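Local coordinates for UPF0053 protein HI_0107 (Haemophilus influenzae, PDB 3LAE), which is of unknown function but may, as a whole membrane protein, bind flavin adenine dinucleotide; this piece is its transporter-associated domain, at residues 17-22 and 33-38; 28-33 and 57-62; 37-42 and 71-76; 48-53 and 63-68. All coordinates share one frame; numbering follows the deposited sequence.

All four contacts lie within one small transporter-associated domain, in which two helices and the loops around them lean on an antiparallel sheet. Contact 1 ties the start of helix 19-26 to the lead-in of helix 38-45, and contact 3 carries that second helix onto strand 72-80; their centres are about 10 Å apart and they share Thr-37 and Phe-38. Contact 2 fastens the inter-helix loop to the turn between strands 55-58 and 61-69. Contact 4, nested along the chain inside the loop closed by contact 3 (centres about 9 Å apart), joins strand 61-69 to the loop after helix 38-45. Together the four join helices and loops to one sheet; the centres of contacts 1 and 4 are about 18 Å apart.

Contact 1 (17-22 and 33-38); sequences ANLRDL and EDARTF. With PO4 (phosphate ion), chain C.
Leu-19 reaches into the bend of segment 33-38, and its side chain can be followed atom by atom. CB and CG lie beside the carbonyl oxygen of Arg-36, with CG also against the carbonyl carbon of Thr-37. There the chain forks: CD1 packs 3.7 Å from CB of Ala-35, near the carbonyl oxygens of Ala-35 and Thr-37, while CD2 sits closest to the backbone at Phe-38 N and then meets the ring edge, 4.2 Å from Phe-38 CD1. Leu-22 CD1 adds to the apolar contacts of the same ring.

The backbones form a single bridge between Asn-18 and Thr-37. Leu-19 N donates almost straight to Arg-36 O (2.9 Å, 178°), and Phe-38 N donates to Ala-17 O at 2.8 Å. Both bridging residues are N-caps. Asn-18 OD1 accepts from Asp-21 N at 2.9 Å, in the carbonyl plane and on a lone pair, while Thr-37 OG1 caps Gly-40 N. A trans chi1 (179°) lets Asn-18 turn ND2 outward to a phosphate ion, donating to its O3 at 3.1 Å and more weakly to O1. Arg-36, its chain bent at chi3, presents the edge of its guanidinium to the ion, NH1 donating weakly to O1, and Arg-20 NH1 lies 3.2 Å from phosphate O4. The ion probably came from the crystallisation liquor.

Leu-19 continues onto Leu-30 and Thr-32 of the inter-helix loop and Leu-41 of helix 38-45, while Phe-38 extends to Ala-76 and Val-78 of strand 72-80, so the contact locks together the starts of both helices above the sheet.

Contact 2 (28-33 and 57-62); sequences WELDTE and EIDGLL
Leu-61 lays both of its methyl groups against segment 28-33. CD2 sits 3.9 Å above the centre of the five-membered ring of Trp-28, almost on the ring normal, a CH-pi contact over the face. CD1 reaches over the six-membered part of the indole, 3.8 Å from CE3, and also meets Leu-30 CD2 at 3.5 Å. The two leucine side chains cross at about a right angle. Leu-61 stretches toward the loop with CG trans to its carbonyl carbon (chi1 -58°), and Trp-28 takes the same rotamer (chi1 -68°), which brings the indole beneath these methyls.

Asp-59 is the first of the two central residues of the type I' turn from Ile-58 to Leu-61. Its CB packs on Leu-30 CD2, and its OD1 accepts from Asp-31 N at 3.0 Å; the donor approaches from above the carboxylate plane, 47° out of it. Asp-31 OD1 accepts from Glu-33 N in an Asx turn. A water accepts from Glu-29 N and donates to Asp-59 O.

One direct hydrogen bond and one water bridge thus pin the loop to the hairpin beside an apolar patch. Since Asp-59 OD1 and Asp-31 OD2 are 5.2 Å apart, the bond from Asp-31 N probably eases the proximity of the two carboxylates.

Contact 3 (37-42 and 71-76); sequences TFNGLI and NMIKQA
Asn-39 lays its side chain across the start of strand 72-80, over the backbone between residue 72, a selenomethionine, and Ile-73. The side chain leaves helix 38-45 with CG trans to N (chi1 172°), which carries the amide out to the strand, and OD1 accepts from Ile-73 N at 2.8 Å. The donor stands above the carbonyl plane of the amide, 44° out of it. In the conformer described, the aliphatic parts of Met-72 cross the asparagine at about a right angle: its CB lies 3.6 Å from Asn-39 OD1, and the bend at chi3 returns CE to within 3.9 Å of Asn-39 CB.

Beyond the amide the interface becomes apolar. Ile-73 and Ile-42 are likewise each modelled in two conformers; in those described, the CD1 methyl of Ile-73 touches both kinds of surface, approaching Asn-39 OD1 and packing against Ile-42 CG2 at 3.8 Å. One turn back along the helix, Phe-38 offers the edge of its ring to Ala-76, with CE2 3.8 Å from the CB methyl, while Ile-42 CD1 rests over one ring face, offset toward the rim. The helix and strand segments run at 131° to each other, with their axes 7.8 Å apart at closest approach. In its pairing with strand 61-69, strand 72-80 has a classic beta bulge, Lys-74 and Gln-75 both facing Glu-67.

The contact therefore combines a single side-chain-to-backbone bond with apolar packing. Asn-39 satisfies Ile-73 N, whereas the carbonyl oxygen of Ile-73 is buried without a partner in the model, probably a polar cost set against the apolar contacts around it.

Contact 4 (48-53 and 63-68); sequences EIPDEG and ITILEV
Ile-49 and Val-68 reach toward each other tip to tip where the loop leading into strand 55-58 meets strand 61-69, beside a classic beta bulge in which Leu-66 and Glu-67 both face Gln-75. In the conformers described for Val-68 and Ile-65, Ile-49 CD1 lies 3.9 Å from Val-68 CG1. The other valine branch, CG2, turns to the loop backbone and comes 3.4 Å from Pro-50 O, while Ile-65 brings CB and CG2 up to the carbonyl oxygen of Asp-51. Deeper in the domain, Ile-65 also packs on Ile-42 and Ile-73.

Glu-52 runs alongside the bulge in an extended chain. Its CG passes near Leu-66 O and Val-68 CG2 before the carboxylate reaches the edge of the strand. There OE2 accepts from Val-68 N at 2.9 Å through its anti lone pair, with the N-H pointing at it nearly straight (169°). That bond holds one end of the carboxylate against the strand, close to Glu-67 CA.

Next along the loop, Gly-53 N donates to Ile-65 O at 2.8 Å, just before the pairing of strands 55-58 and 61-69, where Ile-65 bonds with Thr-54. The second carboxylate oxygen is held through water: one molecule donates to Glu-52 OE1 at 2.9 Å and to Leu-66 O at 3.0 Å.

Contact 1 (17-22 and 33-38)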
loop_
_atom_site.group_PDB
_atom_site.type_symbol
_atom_site.label_atom_id
_atom_site.label_comp_id
_atom_site.label_asym_id
_atom_site.label_seq_id
_atom_site.Cartn_x
_atom_site.Cartn_y
_atom_site.Cartn_z
ATOM N N ALA A 17 0.621 4.029 -5.995
ATOM C CA ALA A 17 1.402 4.981 -5.212
ATOM C C ALA A 17 2.892 4.660 -5.236
ATOM O O ALA A 17 3.303 3.526 -4.998
ATOM C CB ALA A 17 0.901 5.036 -3.783
ATOM N N ASN A 18 3.693 5.682 -5.499
ATOM C CA ASN A 18 5.140 5.568 -5.542
ATOM C C ASN A 18 5.712 5.459 -4.125
ATOM O O ASN A 18 5.410 6.289 -3.255
ATOM C CB ASN A 18 5.686 6.797 -6.262
ATOM C CG ASN A 18 7.178 6.802 -6.359
ATOM O OD1 ASN A 18 7.874 7.224 -5.436
ATOM N ND2 ASN A 18 7.686 6.345 -7.487
ATOM N N LEU A 19 6.510 4.423 -3.883
ATOM C CA LEU A 19 7.029 4.147 -2.545
ATOM C C LEU A 19 7.879 5.280 -1.993
ATOM O O LEU A 19 7.761 5.634 -0.813
ATOM C CB LEU A 19 7.841 2.853 -2.523
ATOM C CG LEU A 19 7.049 1.587 -2.798
ATOM C CD1 LEU A 19 7.998 0.401 -2.895
ATOM C CD2 LEU A 19 5.981 1.350 -1.727
ATOM N N ARG A 20 8.757 5.838 -2.824
ATOM C CA ARG A 20 9.597 6.940 -2.369
ATOM C C ARG A 20 8.748 8.155 -2.004
ATOM O O ARG A 20 9.038 8.841 -1.027
ATOM C CB ARG A 20 10.638 7.281 -3.433
ATOM C CG ARG A 20 11.721 6.217 -3.561
ATOM C CD ARG A 20 12.775 6.598 -4.585
ATOM N NE ARG A 20 13.921 5.695 -4.524
ATOM C CZ ARG A 20 14.800 5.530 -5.509
ATOM N NH1 ARG A 20 14.663 6.204 -6.647
ATOM N NH2 ARG A 20 15.813 4.688 -5.359
ATOM N N ASP A 21 7.705 8.421 -2.789
ATOM C CA ASP A 21 6.750 9.490 -2.469
ATOM C C ASP A 21 6.062 9.254 -1.123
ATOM O O ASP A 21 5.955 10.168 -0.310
ATOM C CB ASP A 21 5.672 9.614 -3.554
ATOM C CG ASP A 21 6.191 10.214 -4.850
ATOM O OD1 ASP A 21 7.330 10.723 -4.878
ATOM O OD2 ASP A 21 5.439 10.181 -5.849
ATOM N N LEU A 22 5.586 8.032 -0.900
ATOM C CA LEU A 22 4.929 7.679 0.360
ATOM C C LEU A 22 5.863 7.861 1.549
ATOM O O LEU A 22 5.481 8.423 2.575
ATOM C CB LEU A 22 4.447 6.228 0.321
ATOM C CG LEU A 22 3.292 5.918 -0.620
ATOM C CD1 LEU A 22 3.047 4.422 -0.638
ATOM C CD2 LEU A 22 2.027 6.651 -0.174
ATOM N N GLU A 33 14.118 -0.724 -2.349
ATOM C CA GLU A 33 15.219 -1.344 -3.085
ATOM C C GLU A 33 14.777 -2.081 -4.345
ATOM O O GLU A 33 15.421 -1.997 -5.390
ATOM C CB GLU A 33 15.962 -2.310 -2.165
ATOM C CG GLU A 33 17.172 -2.991 -2.777
ATOM C CD GLU A 33 17.775 -4.006 -1.825
ATOM O OE1 GLU A 33 18.036 -5.146 -2.252
ATOM O OE2 GLU A 33 17.962 -3.668 -0.637
ATOM N N ASP A 34 13.680 -2.823 -4.240
ATOM C CA ASP A 34 13.299 -3.708 -5.348
ATOM C C ASP A 34 11.971 -3.375 -6.011
ATOM O O ASP A 34 11.745 -3.731 -7.160
ATOM C CB ASP A 34 13.297 -5.155 -4.876
ATOM C CG ASP A 34 14.673 -5.620 -4.471
ATOM O OD1 ASP A 34 15.479 -5.918 -5.372
ATOM O OD2 ASP A 34 14.959 -5.674 -3.253
ATOM N N ALA A 35 11.102 -2.690 -5.282
ATOM C CA ALA A 35 9.805 -2.302 -5.806
ATOM C C ALA A 35 9.749 -0.798 -6.018
ATOM O O ALA A 35 10.480 -0.043 -5.368
ATOM C CB ALA A 35 8.722 -2.707 -4.829
ATOM N N ARG A 36 8.882 -0.367 -6.929
ATOM C CA ARG A 36 8.688 1.055 -7.167
ATOM C C ARG A 36 7.377 1.566 -6.560
ATOM O O ARG A 36 7.301 2.700 -6.094
ATOM C CB ARG A 36 8.684 1.346 -8.666
ATOM C CG ARG A 36 8.700 2.826 -8.986
ATOM C CD ARG A 36 8.619 3.076 -10.487
ATOM N NE ARG A 36 9.462 2.157 -11.233
ATOM C CZ ARG A 36 10.771 2.315 -11.380
ATOM N NH1 ARG A 36 11.372 3.358 -10.827
ATOM N NH2 ARG A 36 11.476 1.427 -12.073
ATOM N N THR A 37 6.343 0.733 -6.591
ATOM C CA THR A 37 5.005 1.145 -6.153
ATOM C C THR A 37 4.522 0.298 -4.985
ATOM O O THR A 37 5.076 -0.761 -4.679
ATOM C CB THR A 37 3.975 0.937 -7.271
ATOM O OG1 THR A 37 3.962 -0.458 -7.600
ATOM C CG2 THR A 37 4.316 1.759 -8.497
ATOM N N PHE A 38 3.462 0.767 -4.336
ATOM C CA PHE A 38 2.848 0.031 -3.243
ATOM C C PHE A 38 2.353 -1.341 -3.705
ATOM O O PHE A 38 2.572 -2.352 -3.034
ATOM C CB PHE A 38 1.700 0.872 -2.663
ATOM C CG PHE A 38 1.260 0.445 -1.294
ATOM C CD1 PHE A 38 2.187 0.265 -0.280
ATOM C CD2 PHE A 38 -0.073 0.262 -1.010
ATOM C CE1 PHE A 38 1.798 -0.124 0.976
ATOM C CE2 PHE A 38 -0.473 -0.121 0.257
ATOM C CZ PHE A 38 0.471 -0.312 1.250
HETATM P P PO4 C . 11.177 6.353 -8.432
HETATM O O1 PO4 C . 10.083 6.214 -9.462
HETATM O O2 PO4 C . 11.552 7.811 -8.296
HETATM O O3 PO4 C . 10.742 5.817 -7.098
HETATM O O4 PO4 C . 12.397 5.591 -8.875
#

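Contact 2 (28-33 and 57-62)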
loop_
_atom_site.group_PDB
_atom_site.type_symbol
_atom_site.label_atom_id
_atom_site.label_comp_id
_atom_site.label_asym_id
_atom_site.label_seq_id
_atom_site.Cartn_x
_atom_site.Cartn_y
_atom_site.Cartn_z
ATOM N N TRP A 28 7.117 7.089 6.382
ATOM C CA TRP A 28 7.051 5.636 6.448
ATOM C C TRP A 28 8.406 5.069 6.078
ATOM O O TRP A 28 9.301 5.797 5.631
ATOM C CB TRP A 28 5.970 5.081 5.519
ATOM C CG TRP A 28 4.552 5.406 5.937
ATOM C CD1 TRP A 28 4.137 5.912 7.139
ATOM C CD2 TRP A 28 3.371 5.232 5.146
ATOM N NE1 TRP A 28 2.768 6.063 7.140
ATOM C CE2 TRP A 28 2.274 5.649 5.928
ATOM C CE3 TRP A 28 3.132 4.749 3.857
ATOM C CZ2 TRP A 28 0.963 5.614 5.455
ATOM C CZ3 TRP A 28 1.831 4.717 3.388
ATOM C CH2 TRP A 28 0.764 5.149 4.183
ATOM N N GLU A 29 8.571 3.764 6.244
ATOM C CA GLU A 29 9.867 3.175 5.956
ATOM C C GLU A 29 9.717 1.956 5.077
ATOM O O GLU A 29 10.254 0.886 5.352
ATOM C CB GLU A 29 10.611 2.882 7.252
ATOM C CG GLU A 29 10.860 4.160 8.040
ATOM C CD GLU A 29 11.665 3.939 9.294
ATOM O OE1 GLU A 29 11.099 3.410 10.268
ATOM O OE2 GLU A 29 12.861 4.302 9.303
ATOM N N LEU A 30 8.973 2.145 3.997
ATOM C CA LEU A 30 8.779 1.094 3.020
ATOM C C LEU A 30 10.091 0.833 2.301
ATOM O O LEU A 30 10.845 1.763 2.010
ATOM C CB LEU A 30 7.694 1.502 2.026
ATOM C CG LEU A 30 6.397 1.884 2.745
ATOM C CD1 LEU A 30 5.313 2.263 1.774
ATOM C CD2 LEU A 30 5.969 0.714 3.628
ATOM N N ASP A 31 10.363 -0.441 2.046
ATOM C CA ASP A 31 11.573 -0.859 1.336
ATOM C C ASP A 31 11.474 -0.459 -0.131
ATOM O O ASP A 31 10.573 -0.898 -0.836
ATOM C CB ASP A 31 11.705 -2.375 1.454
ATOM C CG ASP A 31 13.028 -2.909 0.928
ATOM O OD1 ASP A 31 13.773 -2.182 0.237
ATOM O OD2 ASP A 31 13.317 -4.084 1.220
ATOM N N THR A 32 12.393 0.382 -0.585
ATOM C CA THR A 32 12.345 0.885 -1.958
ATOM C C THR A 32 13.398 0.258 -2.864
ATOM O O THR A 32 13.554 0.654 -4.018
ATOM C CB THR A 32 12.554 2.408 -2.003
ATOM O OG1 THR A 32 13.846 2.718 -1.474
ATOM C CG2 THR A 32 11.499 3.126 -1.178
ATOM N N GLU A 33 14.118 -0.724 -2.349
ATOM C CA GLU A 33 15.219 -1.344 -3.085
ATOM C C GLU A 33 14.777 -2.081 -4.345
ATOM O O GLU A 33 15.421 -1.997 -5.390
ATOM C CB GLU A 33 15.962 -2.310 -2.165
ATOM C CG GLU A 33 17.172 -2.991 -2.777
ATOM C CD GLU A 33 17.775 -4.006 -1.825
ATOM O OE1 GLU A 33 18.036 -5.146 -2.252
ATOM O OE2 GLU A 33 17.962 -3.668 -0.637
ATOM N N GLU A 57 0.952 -7.496 7.382
ATOM C CA GLU A 57 1.888 -6.522 7.916
ATOM C C GLU A 57 3.124 -6.469 7.013
ATOM O O GLU A 57 3.712 -7.509 6.712
ATOM C CB GLU A 57 2.281 -6.892 9.358
ATOM C CG GLU A 57 1.165 -6.684 10.404
ATOM C CD GLU A 57 0.395 -7.959 10.764
ATOM O OE1 GLU A 57 1.024 -9.029 10.908
ATOM O OE2 GLU A 57 -0.846 -7.889 10.930
ATOM N N ILE A 58 3.506 -5.266 6.598
ATOM C CA ILE A 58 4.709 -5.075 5.792
ATOM C C ILE A 58 5.393 -3.782 6.194
ATOM O O ILE A 58 4.771 -2.715 6.174
ATOM C CB ILE A 58 4.401 -4.985 4.277
ATOM C CG1 ILE A 58 3.707 -6.250 3.770
ATOM C CG2 ILE A 58 5.687 -4.764 3.490
ATOM C CD1 ILE A 58 3.344 -6.192 2.301
ATOM N N ASP A 59 6.666 -3.875 6.567
ATOM C CA ASP A 59 7.497 -2.686 6.748
ATOM C C ASP A 59 6.870 -1.633 7.654
ATOM O O ASP A 59 6.872 -0.446 7.327
ATOM C CB ASP A 59 7.819 -2.046 5.396
ATOM C CG ASP A 59 8.673 -2.935 4.522
ATOM O OD1 ASP A 59 8.787 -2.631 3.321
ATOM O OD2 ASP A 59 9.220 -3.942 5.025
ATOM N N GLY A 60 6.324 -2.066 8.786
ATOM C CA GLY A 60 5.792 -1.138 9.775
ATOM C C GLY A 60 4.364 -0.699 9.521
ATOM O O GLY A 60 3.842 0.168 10.246
ATOM N N LEU A 61 3.727 -1.288 8.508
ATOM C CA LEU A 61 2.342 -0.963 8.188
ATOM C C LEU A 61 1.418 -2.168 8.319
ATOM O O LEU A 61 1.791 -3.286 7.963
ATOM C CB LEU A 61 2.237 -0.433 6.766
ATOM C CG LEU A 61 3.063 0.805 6.390
ATOM C CD1 LEU A 61 2.756 1.175 4.954
ATOM C CD2 LEU A 61 2.768 1.966 7.341
ATOM N N LEU A 62 0.212 -1.916 8.817
ATOM C CA LEU A 62 -0.850 -2.913 8.843
ATOM C C LEU A 62 -1.798 -2.583 7.701
ATOM O O LEU A 62 -2.442 -1.522 7.679
ATOM C CB LEU A 62 -1.578 -2.846 10.181
ATOM C CG LEU A 62 -2.776 -3.778 10.373
ATOM C CD1 LEU A 62 -2.324 -5.230 10.319
ATOM C CD2 LEU A 62 -3.433 -3.470 11.701
HETATM O O HOH W 1 6.759 2.322 7.827
#

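Contact 3 (37-42 and 71-76)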
loop_
_atom_site.group_PDB
_atom_site.type_symbol
_atom_site.label_atom_id
_atom_site.label_comp_id
_atom_site.label_asym_id
_atom_site.label_seq_id
_atom_site.Cartn_x
_atom_site.Cartn_y
_atom_site.Cartn_z
ATOM N N THR A 37 6.343 0.733 -6.591
ATOM C CA THR A 37 5.005 1.145 -6.153
ATOM C C THR A 37 4.522 0.298 -4.985
ATOM O O THR A 37 5.076 -0.761 -4.679
ATOM C CB THR A 37 3.975 0.937 -7.271
ATOM O OG1 THR A 37 3.962 -0.458 -7.600
ATOM C CG2 THR A 37 4.316 1.759 -8.497
ATOM N N PHE A 38 3.462 0.767 -4.336
ATOM C CA PHE A 38 2.848 0.031 -3.243
ATOM C C PHE A 38 2.353 -1.341 -3.705
ATOM O O PHE A 38 2.572 -2.352 -3.034
ATOM C CB PHE A 38 1.700 0.872 -2.663
ATOM C CG PHE A 38 1.260 0.445 -1.294
ATOM C CD1 PHE A 38 2.187 0.265 -0.280
ATOM C CD2 PHE A 38 -0.073 0.262 -1.010
ATOM C CE1 PHE A 38 1.798 -0.124 0.976
ATOM C CE2 PHE A 38 -0.473 -0.121 0.257
ATOM C CZ PHE A 38 0.471 -0.312 1.250
ATOM N N ASN A 39 1.701 -1.372 -4.863
ATOM C CA ASN A 39 1.326 -2.626 -5.502
ATOM C C ASN A 39 2.538 -3.547 -5.650
ATOM O O ASN A 39 2.488 -4.713 -5.279
ATOM C CB ASN A 39 0.684 -2.351 -6.867
ATOM C CG ASN A 39 0.454 -3.617 -7.670
ATOM O OD1 ASN A 39 -0.263 -4.523 -7.233
ATOM N ND2 ASN A 39 1.083 -3.696 -8.845
ATOM N N GLY A 40 3.632 -3.029 -6.205
ATOM C CA GLY A 40 4.820 -3.855 -6.392
ATOM C C GLY A 40 5.357 -4.419 -5.077
ATOM O O GLY A 40 5.732 -5.589 -4.979
ATOM N N LEU A 41 5.405 -3.588 -4.051
ATOM C CA LEU A 41 5.888 -4.034 -2.742
ATOM C C LEU A 41 5.030 -5.177 -2.194
ATOM O O LEU A 41 5.547 -6.171 -1.680
ATOM C CB LEU A 41 5.870 -2.862 -1.760
ATOM C CG LEU A 41 6.380 -3.125 -0.350
ATOM C CD1 LEU A 41 7.873 -3.366 -0.412
ATOM C CD2 LEU A 41 6.028 -1.966 0.574
ATOM N N ILE A 42 3.713 -5.034 -2.287
ATOM C CA ILE A 42 2.824 -6.075 -1.794
ATOM C C ILE A 42 2.981 -7.358 -2.613
ATOM O O ILE A 42 3.099 -8.457 -2.049
ATOM C CB ILE A 42 1.353 -5.607 -1.774
ATOM C CG1 ILE A 42 1.181 -4.436 -0.797
ATOM C CG2 ILE A 42 0.427 -6.756 -1.378
ATOM C CD1 ILE A 42 -0.146 -3.684 -0.963
ATOM N N ASN A 71 -5.167 -8.531 -11.552
ATOM C CA ASN A 71 -4.088 -9.096 -10.750
ATOM C C ASN A 71 -3.137 -8.040 -10.191
ATOM O O ASN A 71 -1.935 -8.284 -10.061
ATOM C CB ASN A 71 -3.296 -10.130 -11.553
ATOM C CG ASN A 71 -4.113 -11.363 -11.886
ATOM O OD1 ASN A 71 -4.017 -11.898 -12.988
ATOM N ND2 ASN A 71 -4.923 -11.820 -10.932
HETATM N N MSE A 72 -3.652 -6.839 -9.921
HETATM C CA MSE A 72 -2.875 -5.815 -9.212
HETATM C C MSE A 72 -3.703 -5.256 -8.057
HETATM O O MSE A 72 -4.935 -5.226 -8.126
HETATM C CB MSE A 72 -2.341 -4.695 -10.144
HETATM C CG MSE A 72 -3.280 -3.495 -10.435
HETATM SE SE MSE A 72 -2.420 -1.833 -11.136
HETATM C CE MSE A 72 -1.976 -1.003 -9.410
ATOM N N ILE A 73 -3.028 -4.861 -6.981
ATOM C CA ILE A 73 -3.701 -4.181 -5.883
ATOM C C ILE A 73 -4.062 -2.789 -6.362
ATOM O O ILE A 73 -3.189 -2.014 -6.773
ATOM C CB ILE A 73 -2.812 -4.048 -4.639
ATOM C CG1 ILE A 73 -2.605 -5.407 -3.968
ATOM C CG2 ILE A 73 -3.438 -3.073 -3.644
ATOM C CD1 ILE A 73 -1.519 -6.233 -4.593
ATOM N N LYS A 74 -5.355 -2.481 -6.325
ATOM C CA LYS A 74 -5.846 -1.165 -6.741
ATOM C C LYS A 74 -5.969 -0.197 -5.571
ATOM O O LYS A 74 -5.627 0.978 -5.689
ATOM C CB LYS A 74 -7.190 -1.293 -7.465
ATOM C CG LYS A 74 -7.086 -2.000 -8.800
ATOM C CD LYS A 74 -6.369 -1.126 -9.806
ATOM C CE LYS A 74 -6.317 -1.795 -11.173
ATOM N NZ LYS A 74 -5.582 -0.953 -12.160
ATOM N N GLN A 75 -6.468 -0.679 -4.439
ATOM C CA GLN A 75 -6.621 0.168 -3.253
ATOM C C GLN A 75 -6.373 -0.648 -2.005
ATOM O O GLN A 75 -6.800 -1.810 -1.909
ATOM C CB GLN A 75 -8.032 0.792 -3.180
ATOM C CG GLN A 75 -8.334 1.787 -4.319
ATOM C CD GLN A 75 -9.585 2.622 -4.100
ATOM O OE1 GLN A 75 -10.053 2.792 -2.977
ATOM N NE2 GLN A 75 -10.124 3.162 -5.188
ATOM N N ALA A 76 -5.706 -0.038 -1.033
ATOM C CA ALA A 76 -5.475 -0.670 0.255
ATOM C C ALA A 76 -5.638 0.334 1.389
ATOM O O ALA A 76 -5.284 1.503 1.255
ATOM C CB ALA A 76 -4.071 -1.294 0.307
#

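Contact 4 (48-53 and 63-68)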
loop_
_atom_site.group_PDB
_atom_site.type_symbol
_atom_site.label_atom_id
_atom_site.label_comp_id
_atom_site.label_asym_id
_atom_site.label_seq_id
_atom_site.Cartn_x
_atom_site.Cartn_y
_atom_site.Cartn_z
ATOM N N GLU A 48 1.047 -15.251 -3.800
ATOM C CA GLU A 48 -0.247 -15.412 -4.452
ATOM C C GLU A 48 -0.935 -14.049 -4.494
ATOM O O GLU A 48 -0.893 -13.307 -3.517
ATOM C CB GLU A 48 -1.115 -16.447 -3.722
ATOM C CG GLU A 48 -1.071 -16.370 -2.195
ATOM C CD GLU A 48 -1.990 -15.306 -1.629
ATOM O OE1 GLU A 48 -1.480 -14.346 -1.012
ATOM O OE2 GLU A 48 -3.222 -15.432 -1.802
ATOM N N ILE A 49 -1.536 -13.705 -5.631
ATOM C CA ILE A 49 -2.287 -12.455 -5.734
ATOM C C ILE A 49 -3.383 -12.453 -4.674
ATOM O O ILE A 49 -4.278 -13.294 -4.693
ATOM C CB ILE A 49 -2.893 -12.255 -7.134
ATOM C CG1 ILE A 49 -3.869 -11.076 -7.128
ATOM C CG2 ILE A 49 -3.586 -13.527 -7.604
ATOM C CD1 ILE A 49 -3.226 -9.747 -6.823
ATOM N N PRO A 50 -3.302 -11.510 -3.729
ATOM C CA PRO A 50 -4.123 -11.589 -2.518
ATOM C C PRO A 50 -5.574 -11.213 -2.752
ATOM O O PRO A 50 -5.872 -10.351 -3.572
ATOM C CB PRO A 50 -3.470 -10.569 -1.595
ATOM C CG PRO A 50 -2.839 -9.587 -2.530
ATOM C CD PRO A 50 -2.397 -10.350 -3.723
ATOM N N ASP A 51 -6.469 -11.864 -2.023
ATOM C CA ASP A 51 -7.875 -11.536 -2.106
ATOM C C ASP A 51 -8.133 -10.208 -1.426
ATOM O O ASP A 51 -7.416 -9.803 -0.511
ATOM C CB ASP A 51 -8.727 -12.600 -1.412
ATOM C CG ASP A 51 -8.642 -13.947 -2.081
ATOM O OD1 ASP A 51 -8.133 -14.024 -3.221
ATOM O OD2 ASP A 51 -9.093 -14.932 -1.461
ATOM N N GLU A 52 -9.169 -9.529 -1.879
ATOM C CA GLU A 52 -9.711 -8.439 -1.104
ATOM C C GLU A 52 -10.057 -8.947 0.289
ATOM O O GLU A 52 -10.502 -10.089 0.453
ATOM C CB GLU A 52 -10.942 -7.880 -1.803
ATOM C CG GLU A 52 -10.574 -7.262 -3.139
ATOM C CD GLU A 52 -11.772 -6.848 -3.967
ATOM O OE1 GLU A 52 -12.935 -7.062 -3.537
ATOM O OE2 GLU A 52 -11.554 -6.285 -5.054
ATOM N N GLY A 53 -9.852 -8.095 1.284
ATOM C CA GLY A 53 -10.119 -8.451 2.663
ATOM C C GLY A 53 -8.912 -8.987 3.405
ATOM O O GLY A 53 -8.942 -9.121 4.631
ATOM N N ILE A 63 -1.875 -3.496 6.744
ATOM C CA ILE A 63 -2.492 -3.218 5.464
ATOM C C ILE A 63 -3.694 -4.120 5.247
ATOM O O ILE A 63 -3.625 -5.322 5.505
ATOM C CB ILE A 63 -1.473 -3.492 4.337
ATOM C CG1 ILE A 63 -0.248 -2.586 4.488
ATOM C CG2 ILE A 63 -2.115 -3.316 2.975
ATOM C CD1 ILE A 63 0.956 -3.052 3.653
ATOM N N THR A 64 -4.792 -3.542 4.774
ATOM C CA THR A 64 -5.974 -4.307 4.403
ATOM C C THR A 64 -6.218 -4.088 2.921
ATOM O O THR A 64 -6.384 -2.950 2.470
ATOM C CB THR A 64 -7.222 -3.854 5.200
ATOM O OG1 THR A 64 -6.957 -3.982 6.606
ATOM C CG2 THR A 64 -8.442 -4.718 4.849
ATOM N N ILE A 65 -6.233 -5.163 2.147
ATOM C CA ILE A 65 -6.499 -5.063 0.715
ATOM C C ILE A 65 -7.982 -4.765 0.493
ATOM O O ILE A 65 -8.846 -5.556 0.888
ATOM C CB ILE A 65 -6.109 -6.366 -0.019
ATOM C CG1 ILE A 65 -4.670 -6.751 0.325
ATOM C CG2 ILE A 65 -6.272 -6.202 -1.519
ATOM C CD1 ILE A 65 -3.656 -5.696 -0.070
ATOM N N LEU A 66 -8.284 -3.634 -0.146
ATOM C CA LEU A 66 -9.674 -3.242 -0.381
ATOM C C LEU A 66 -10.190 -3.572 -1.786
ATOM O O LEU A 66 -11.362 -3.926 -1.958
ATOM C CB LEU A 66 -9.866 -1.743 -0.133
ATOM C CG LEU A 66 -9.539 -1.193 1.240
ATOM C CD1 LEU A 66 -9.833 0.300 1.272
ATOM C CD2 LEU A 66 -10.343 -1.936 2.324
ATOM N N GLU A 67 -9.325 -3.430 -2.788
ATOM C CA GLU A 67 -9.736 -3.599 -4.171
ATOM C C GLU A 67 -8.597 -4.213 -4.957
ATOM O O GLU A 67 -7.470 -3.707 -4.910
ATOM C CB GLU A 67 -10.115 -2.259 -4.824
ATOM C CG GLU A 67 -10.740 -2.455 -6.201
ATOM C CD GLU A 67 -10.950 -1.168 -6.983
ATOM O OE1 GLU A 67 -10.825 -0.081 -6.386
ATOM O OE2 GLU A 67 -11.231 -1.254 -8.207
ATOM N N VAL A 68 -8.896 -5.306 -5.657
ATOM C CA VAL A 68 -7.951 -5.952 -6.566
ATOM C C VAL A 68 -8.566 -6.006 -7.957
ATOM O O VAL A 68 -9.763 -6.267 -8.098
ATOM C CB VAL A 68 -7.634 -7.395 -6.112
ATOM C CG1 VAL A 68 -6.701 -8.091 -7.100
ATOM C CG2 VAL A 68 -7.036 -7.400 -4.722
HETATM O O HOH W 2 -13.753 -5.566 -1.203
#